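Amino acid adenylation domain-containing protein (Bacillus stratosphericus LAMA 585, PDB 6ULY) probably activates a keto acid as its acyl adenylate in a nonribosomal depsipeptide synthetase, and is captured here with a 4-methyl-2-oxopentanoyl adenylate bound. Local coordinates at residues Val56-Arg61 against Glu160-Ala165; Arg255-Met260 against Gly288-Ser293. All blocks are in the same frame, centred on the assembly; numbering follows the deposited sequence.

Contact 1 (Val56-Arg61 against Glu160-Ala165); sequences VLTGLR and ERDTAA. With SO4 (sulfate ion), chain G; SO4 (sulfate ion), chain H.
Arg61 reaches out from helix 46-62 and lays its guanidinium edge against Asp162 and the Ala164 carbonyl. Its chain is extended from CG to NE, which carries the terminal nitrogens clear of the helix. NH1 and NH2 both grip Ala164 O, at 2.8 Å from Arg61 NH1 and 2.9 Å from Arg61 NH2, with the oxygen in the guanidinium plane. NH1 is shared: its salt bridge to Asp162 spans 2.9 Å from Arg61 NH1 to Asp162 OD1, and it also donates to Asp162 OD2, which it meets from above the carboxylate plane. The two flat groups stand 60° apart. CG of Asp162, anti to the backbone N (chi1 -168°), swings the carboxylate to Arg61. The carboxylate serves its own loop as well: Asp162 OD1 accepts from Ala164 N at 3.1 Å, and in this Asx turn the Ala164 carbonyl faces the arginine. Asp162 CB lies 3.9 Å from Leu57 CD2, while Leu57 CD1 sits over one face of the Arg61 guanidinium, toward its rim. One turn back along the helix, Thr58 OG1 donates to Glu160 O; the refined 2.5 Å is shorter than usual and no sign of unusual strength. Arg161 points away, its backbone N bonded to one sulfate and its guanidinium more weakly to a second, both probably from the crystallisation liquor; it also pairs with Glu54. This is surface packing of a loop on a helix, within the AMP-binding region. The loop follows edge strand 150-152 and leads to strand 173-178 of the same mixed sheet; on the inner side of helix 46-62, Val56 and Leu60 rest on Ala87 of helix 78-91, and Leu57 on Leu90.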
loop_
_atom_site.group_PDB
_atom_site.type_symbol
_atom_site.label_atom_id
_atom_site.label_comp_id
_atom_site.label_asym_id
_atom_site.label_seq_id
_atom_site.Cartn_x
_atom_site.Cartn_y
_atom_site.Cartn_z
ATOM N N VAL A 56 -15.565 18.812 30.487
ATOM C CA VAL A 56 -14.760 18.902 29.272
ATOM C C VAL A 56 -15.605 19.412 28.111
ATOM O O VAL A 56 -15.121 20.164 27.254
ATOM C CB VAL A 56 -14.114 17.542 28.952
ATOM C CG1 VAL A 56 -13.390 17.599 27.612
ATOM C CG2 VAL A 56 -13.155 17.144 30.057
ATOM N N LEU A 57 -16.884 19.024 28.068
ATOM C CA LEU A 57 -17.755 19.476 26.987
ATOM C C LEU A 57 -17.885 20.992 26.978
ATOM O O LEU A 57 -18.003 21.603 25.908
ATOM C CB LEU A 57 -19.133 18.824 27.115
ATOM C CG LEU A 57 -20.204 19.302 26.132
ATOM C CD1 LEU A 57 -19.805 19.012 24.688
ATOM C CD2 LEU A 57 -21.541 18.649 26.457
ATOM N N THR A 58 -17.884 21.618 28.156
ATOM C CA THR A 58 -17.962 23.074 28.208
ATOM C C THR A 58 -16.789 23.707 27.474
ATOM O O THR A 58 -16.963 24.665 26.711
ATOM C CB THR A 58 -17.991 23.554 29.659
ATOM O OG1 THR A 58 -19.187 23.091 30.299
ATOM C CG2 THR A 58 -17.933 25.076 29.717
ATOM N N GLY A 59 -15.583 23.189 27.703
ATOM C CA GLY A 59 -14.414 23.756 27.054
ATOM C C GLY A 59 -14.400 23.515 25.558
ATOM O O GLY A 59 -14.034 24.403 24.784
ATOM N N LEU A 60 -14.798 22.314 25.129
ATOM C CA LEU A 60 -14.818 22.015 23.699
ATOM C C LEU A 60 -15.779 22.937 22.961
ATOM O O LEU A 60 -15.449 23.462 21.890
ATOM C CB LEU A 60 -15.193 20.551 23.472
ATOM C CG LEU A 60 -14.219 19.517 24.045
ATOM C CD1 LEU A 60 -14.706 18.108 23.771
ATOM C CD2 LEU A 60 -12.818 19.717 23.485
ATOM N N ARG A 61 -16.973 23.156 23.521
ATOM C CA ARG A 61 -17.909 24.084 22.895
ATOM C C ARG A 61 -17.394 25.516 22.958
ATOM O O ARG A 61 -17.688 26.317 22.064
ATOM C CB ARG A 61 -19.283 23.966 23.557
ATOM C CG ARG A 61 -20.077 22.766 23.062
ATOM C CD ARG A 61 -21.366 22.555 23.830
ATOM N NE ARG A 61 -22.195 21.532 23.199
ATOM C CZ ARG A 61 -23.176 20.872 23.806
ATOM N NH1 ARG A 61 -23.459 21.113 25.078
ATOM N NH2 ARG A 61 -23.869 19.960 23.140
ATOM N N GLU A 160 -17.480 24.432 34.586
ATOM C CA GLU A 160 -18.861 24.074 34.867
ATOM C C GLU A 160 -19.313 22.956 33.935
ATOM O O GLU A 160 -18.873 22.858 32.786
ATOM C CB GLU A 160 -19.773 25.288 34.691
ATOM C CG GLU A 160 -20.613 25.628 35.907
ATOM C CD GLU A 160 -21.660 26.687 35.617
ATOM O OE1 GLU A 160 -22.394 26.543 34.615
ATOM O OE2 GLU A 160 -21.747 27.667 36.386
ATOM N N ARG A 161 -20.201 22.105 34.441
ATOM C CA ARG A 161 -20.743 21.028 33.627
ATOM C C ARG A 161 -21.708 21.587 32.590
ATOM O O ARG A 161 -22.562 22.422 32.906
ATOM C CB ARG A 161 -21.454 19.998 34.504
ATOM C CG ARG A 161 -20.525 19.209 35.401
ATOM C CD ARG A 161 -21.274 18.177 36.242
ATOM N NE ARG A 161 -22.199 18.788 37.199
ATOM C CZ ARG A 161 -23.528 18.771 37.103
ATOM N NH1 ARG A 161 -24.258 19.362 38.039
ATOM N NH2 ARG A 161 -24.138 18.167 36.090
ATOM N N ASP A 162 -21.557 21.134 31.345
ATOM C CA ASP A 162 -22.500 21.424 30.272
ATOM C C ASP A 162 -23.439 20.227 30.166
ATOM O O ASP A 162 -23.040 19.161 29.685
ATOM C CB ASP A 162 -21.774 21.680 28.953
ATOM C CG ASP A 162 -22.680 22.271 27.893
ATOM O OD1 ASP A 162 -23.880 21.927 27.878
ATOM O OD2 ASP A 162 -22.188 23.078 27.073
ATOM N N THR A 163 -24.674 20.398 30.630
ATOM C CA THR A 163 -25.630 19.303 30.731
ATOM C C THR A 163 -26.481 19.131 29.479
ATOM O O THR A 163 -27.369 18.272 29.465
ATOM C CB THR A 163 -26.550 19.522 31.934
ATOM O OG1 THR A 163 -27.320 20.714 31.731
ATOM C CG2 THR A 163 -25.735 19.654 33.217
ATOM N N ALA A 164 -26.237 19.918 28.434
ATOM C CA ALA A 164 -27.036 19.858 27.212
ATOM C C ALA A 164 -26.364 18.903 26.232
ATOM O O ALA A 164 -25.547 19.303 25.400
ATOM C CB ALA A 164 -27.203 21.252 26.618
ATOM N N ALA A 165 -26.717 17.623 26.326
ATOM C CA ALA A 165 -26.153 16.611 25.441
ATOM C C ALA A 165 -26.835 16.667 24.081
ATOM O O ALA A 165 -28.068 16.649 23.991
ATOM C CB ALA A 165 -26.307 15.218 26.049
HETATM S S SO4 G . -20.946 22.078 38.308
HETATM O O1 SO4 G . -21.421 21.602 37.054
HETATM O O2 SO4 G . -19.674 22.715 38.123
HETATM O O3 SO4 G . -21.890 23.064 38.794
HETATM O O4 SO4 G . -20.819 20.956 39.227
HETATM S S SO4 H . -27.941 18.311 36.886
HETATM O O1 SO4 H . -29.373 18.481 36.770
HETATM O O2 SO4 H . -27.480 17.396 35.888
HETATM O O3 SO4 H . -27.285 19.591 36.697
HETATM O O4 SO4 H . -27.655 17.755 38.172
#

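Contact 2 (Arg255-Met260 against Gly288-Ser293); sequences RWLDWM and GSWDLS. With SO4 (sulfate ion), chain N; SO4 (sulfate ion), chain O.
Trp290 NE1 donates to Asp258 OD1 in a nearly straight bond (176°), joining a loop to helix 255-262 in the alpha/beta core of this ANL-family adenylation domain; the 2.5 Å from Trp290 NE1 to Asp258 OD1 is probably an underestimate. The carboxylate lies almost in the plane of the indole, 22° from it, and the oxygen is met at the ring edge. Asp258 leaves the helix pointing away from the loop, yet CG lies anti to the carbonyl carbon (chi1 -58°), which brings OD1 back to the indole. One residue earlier, Leu257 covers a face of the same ring: its CB stands 3.4 Å from the centroid of the five-membered ring in a CH-pi contact, and Leu257 CD1 spreads over the six-membered ring, 3.8 Å from Trp290 CH2. The indole is thus held at its edge and packed over one face, and His320 adds an edge-to-face ring contact. Further along, Leu292 CD2 packs on Met260 CB at 3.6 Å, while its CD1 meets Leu257 CD2. Met260 continues inward to Leu216 and Met298 of the nine-stranded sheet. At the helix start, Arg255 NH1 binds a sulfate, probably from the crystallisation liquor. The loop is turned by an Asx turn: Asp291 OD1 accepts from Ser293 N and, at 2.8 Å, from Ser293 OG, both approaching from the same face of its carboxylate.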
loop_
_atom_site.group_PDB
_atom_site.type_symbol
_atom_site.label_atom_id
_atom_site.label_comp_id
_atom_site.label_asym_id
_atom_site.label_seq_id
_atom_site.Cartn_x
_atom_site.Cartn_y
_atom_site.Cartn_z
ATOM N N ARG A 255 3.808 -6.691 36.109
ATOM C CA ARG A 255 2.765 -5.834 36.655
ATOM C C ARG A 255 1.376 -6.328 36.281
ATOM O O ARG A 255 0.425 -6.135 37.045
ATOM C CB ARG A 255 2.959 -4.403 36.167
ATOM C CG ARG A 255 4.042 -3.679 36.911
ATOM C CD ARG A 255 4.380 -2.352 36.281
ATOM N NE ARG A 255 5.440 -1.700 37.035
ATOM C CZ ARG A 255 6.164 -0.679 36.597
ATOM N NH1 ARG A 255 5.957 -0.181 35.385
ATOM N NH2 ARG A 255 7.104 -0.164 37.377
ATOM N N TRP A 256 1.231 -6.943 35.106
ATOM C CA TRP A 256 -0.040 -7.564 34.754
ATOM C C TRP A 256 -0.509 -8.478 35.878
ATOM O O TRP A 256 -1.661 -8.407 36.320
ATOM C CB TRP A 256 0.108 -8.347 33.446
ATOM C CG TRP A 256 -1.167 -8.574 32.684
ATOM C CD1 TRP A 256 -2.394 -8.027 32.936
ATOM C CD2 TRP A 256 -1.332 -9.412 31.531
ATOM N NE1 TRP A 256 -3.310 -8.477 32.016
ATOM C CE2 TRP A 256 -2.683 -9.327 31.142
ATOM C CE3 TRP A 256 -0.467 -10.230 30.795
ATOM C CZ2 TRP A 256 -3.189 -10.026 30.047
ATOM C CZ3 TRP A 256 -0.973 -10.924 29.710
ATOM C CH2 TRP A 256 -2.321 -10.816 29.345
ATOM N N LEU A 257 0.383 -9.345 36.359
ATOM C CA LEU A 257 0.025 -10.226 37.465
ATOM C C LEU A 257 -0.363 -9.420 38.700
ATOM O O LEU A 257 -1.428 -9.641 39.288
ATOM C CB LEU A 257 1.183 -11.175 37.774
ATOM C CG LEU A 257 1.636 -12.067 36.615
ATOM C CD1 LEU A 257 2.612 -13.126 37.112
ATOM C CD2 LEU A 257 0.453 -12.720 35.918
ATOM N N ASP A 258 0.488 -8.469 39.101
ATOM C CA ASP A 258 0.183 -7.642 40.267
ATOM C C ASP A 258 -1.198 -7.020 40.149
ATOM O O ASP A 258 -1.962 -6.970 41.123
ATOM C CB ASP A 258 1.216 -6.524 40.417
ATOM C CG ASP A 258 2.623 -7.037 40.560
ATOM O OD1 ASP A 258 2.808 -8.262 40.719
ATOM O OD2 ASP A 258 3.545 -6.201 40.505
ATOM N N TRP A 259 -1.519 -6.511 38.959
ATOM C CA TRP A 259 -2.769 -5.791 38.760
ATOM C C TRP A 259 -3.961 -6.735 38.854
ATOM O O TRP A 259 -4.938 -6.448 39.554
ATOM C CB TRP A 259 -2.737 -5.078 37.409
ATOM C CG TRP A 259 -1.737 -3.949 37.329
ATOM C CD1 TRP A 259 -1.237 -3.218 38.369
ATOM C CD2 TRP A 259 -1.119 -3.426 36.141
ATOM N NE1 TRP A 259 -0.356 -2.270 37.904
ATOM C CE2 TRP A 259 -0.261 -2.380 36.542
ATOM C CE3 TRP A 259 -1.208 -3.740 34.779
ATOM C CZ2 TRP A 259 0.498 -1.647 35.633
ATOM C CZ3 TRP A 259 -0.447 -3.009 33.875
ATOM C CH2 TRP A 259 0.394 -1.976 34.309
ATOM N N MET A 260 -3.899 -7.872 38.158
ATOM C CA MET A 260 -4.974 -8.850 38.265
ATOM C C MET A 260 -5.215 -9.234 39.717
ATOM O O MET A 260 -6.360 -9.434 40.135
ATOM C CB MET A 260 -4.644 -10.092 37.443
ATOM C CG MET A 260 -4.816 -9.904 35.950
ATOM S SD MET A 260 -3.935 -11.159 35.007
ATOM C CE MET A 260 -4.812 -12.648 35.470
ATOM N N GLY A 288 7.522 -15.685 42.999
ATOM C CA GLY A 288 6.560 -14.667 43.343
ATOM C C GLY A 288 5.295 -15.265 43.941
ATOM O O GLY A 288 5.131 -16.478 44.064
ATOM N N SER A 289 4.386 -14.370 44.318
ATOM C CA SER A 289 3.108 -14.776 44.887
ATOM C C SER A 289 2.005 -13.887 44.338
ATOM O O SER A 289 2.052 -12.663 44.501
ATOM C CB SER A 289 3.136 -14.707 46.416
ATOM O OG SER A 289 1.926 -15.211 46.953
ATOM N N TRP A 290 1.020 -14.503 43.691
ATOM C CA TRP A 290 -0.173 -13.802 43.247
ATOM C C TRP A 290 -1.392 -14.677 43.498
ATOM O O TRP A 290 -1.313 -15.910 43.470
ATOM C CB TRP A 290 -0.117 -13.442 41.756
ATOM C CG TRP A 290 1.017 -12.547 41.374
ATOM C CD1 TRP A 290 1.007 -11.184 41.326
ATOM C CD2 TRP A 290 2.325 -12.955 40.965
ATOM N NE1 TRP A 290 2.233 -10.718 40.914
ATOM C CE2 TRP A 290 3.060 -11.786 40.688
ATOM C CE3 TRP A 290 2.947 -14.197 40.808
ATOM C CZ2 TRP A 290 4.387 -11.822 40.260
ATOM C CZ3 TRP A 290 4.266 -14.230 40.387
ATOM C CH2 TRP A 290 4.972 -13.050 40.118
ATOM N N ASP A 291 -2.522 -14.028 43.742
ATOM C CA ASP A 291 -3.816 -14.698 43.785
ATOM C C ASP A 291 -4.564 -14.320 42.511
ATOM O O ASP A 291 -5.033 -13.184 42.373
ATOM C CB ASP A 291 -4.602 -14.314 45.036
ATOM C CG ASP A 291 -5.857 -15.152 45.211
ATOM O OD1 ASP A 291 -6.157 -15.973 44.313
ATOM O OD2 ASP A 291 -6.538 -14.996 46.246
ATOM N N LEU A 292 -4.656 -15.265 41.576
ATOM C CA LEU A 292 -5.343 -15.059 40.307
ATOM C C LEU A 292 -6.593 -15.929 40.203
ATOM O O LEU A 292 -7.002 -16.319 39.104
ATOM C CB LEU A 292 -4.396 -15.333 39.139
ATOM C CG LEU A 292 -3.092 -14.529 39.154
ATOM C CD1 LEU A 292 -2.165 -14.973 38.039
ATOM C CD2 LEU A 292 -3.365 -13.035 39.053
ATOM N N SER A 293 -7.215 -16.227 41.344
ATOM C CA SER A 293 -8.375 -17.108 41.375
ATOM C C SER A 293 -9.642 -16.424 40.884
ATOM O O SER A 293 -10.598 -17.116 40.519
ATOM C CB SER A 293 -8.593 -17.637 42.800
ATOM O OG SER A 293 -8.783 -16.575 43.719
HETATM S S SO4 N . 8.991 2.047 35.208
HETATM O O1 SO4 N . 7.907 1.474 34.461
HETATM O O2 SO4 N . 9.652 3.039 34.405
HETATM O O3 SO4 N . 8.476 2.663 36.400
HETATM O O4 SO4 N . 9.927 1.017 35.566
HETATM S S SO4 O . 6.017 0.712 40.973
HETATM O O1 SO4 O . 4.875 0.254 40.234
HETATM O O2 SO4 O . 7.170 -0.054 40.594
HETATM O O3 SO4 O . 6.248 2.100 40.687
HETATM O O4 SO4 O . 5.774 0.547 42.377
#

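Overall arrangement
From the N terminus, helix 46-62 supplies the first half of contact 1; the chain then runs through strands 70-74, 94-97, 125-128 and 150-152 before residues 160-165 return to close a loop of 98 intervening residues. Strand 173-178 continues the same seven-stranded sheet. The chain later returns to the nine-stranded sheet, whose strands 31-35 and 41-45 precede contact 1. There contact 2 closes a shorter span: 27 residues, holding strand 267-270 and two helices, lie between 255-260 and 288-293. The two contacts follow in series, neither nesting nor crossing. Their centres lie 39 Å apart and their nearest atoms about 24 Å; contact 1 sits beside the seven-stranded sheet, contact 2 beside the nine-stranded one.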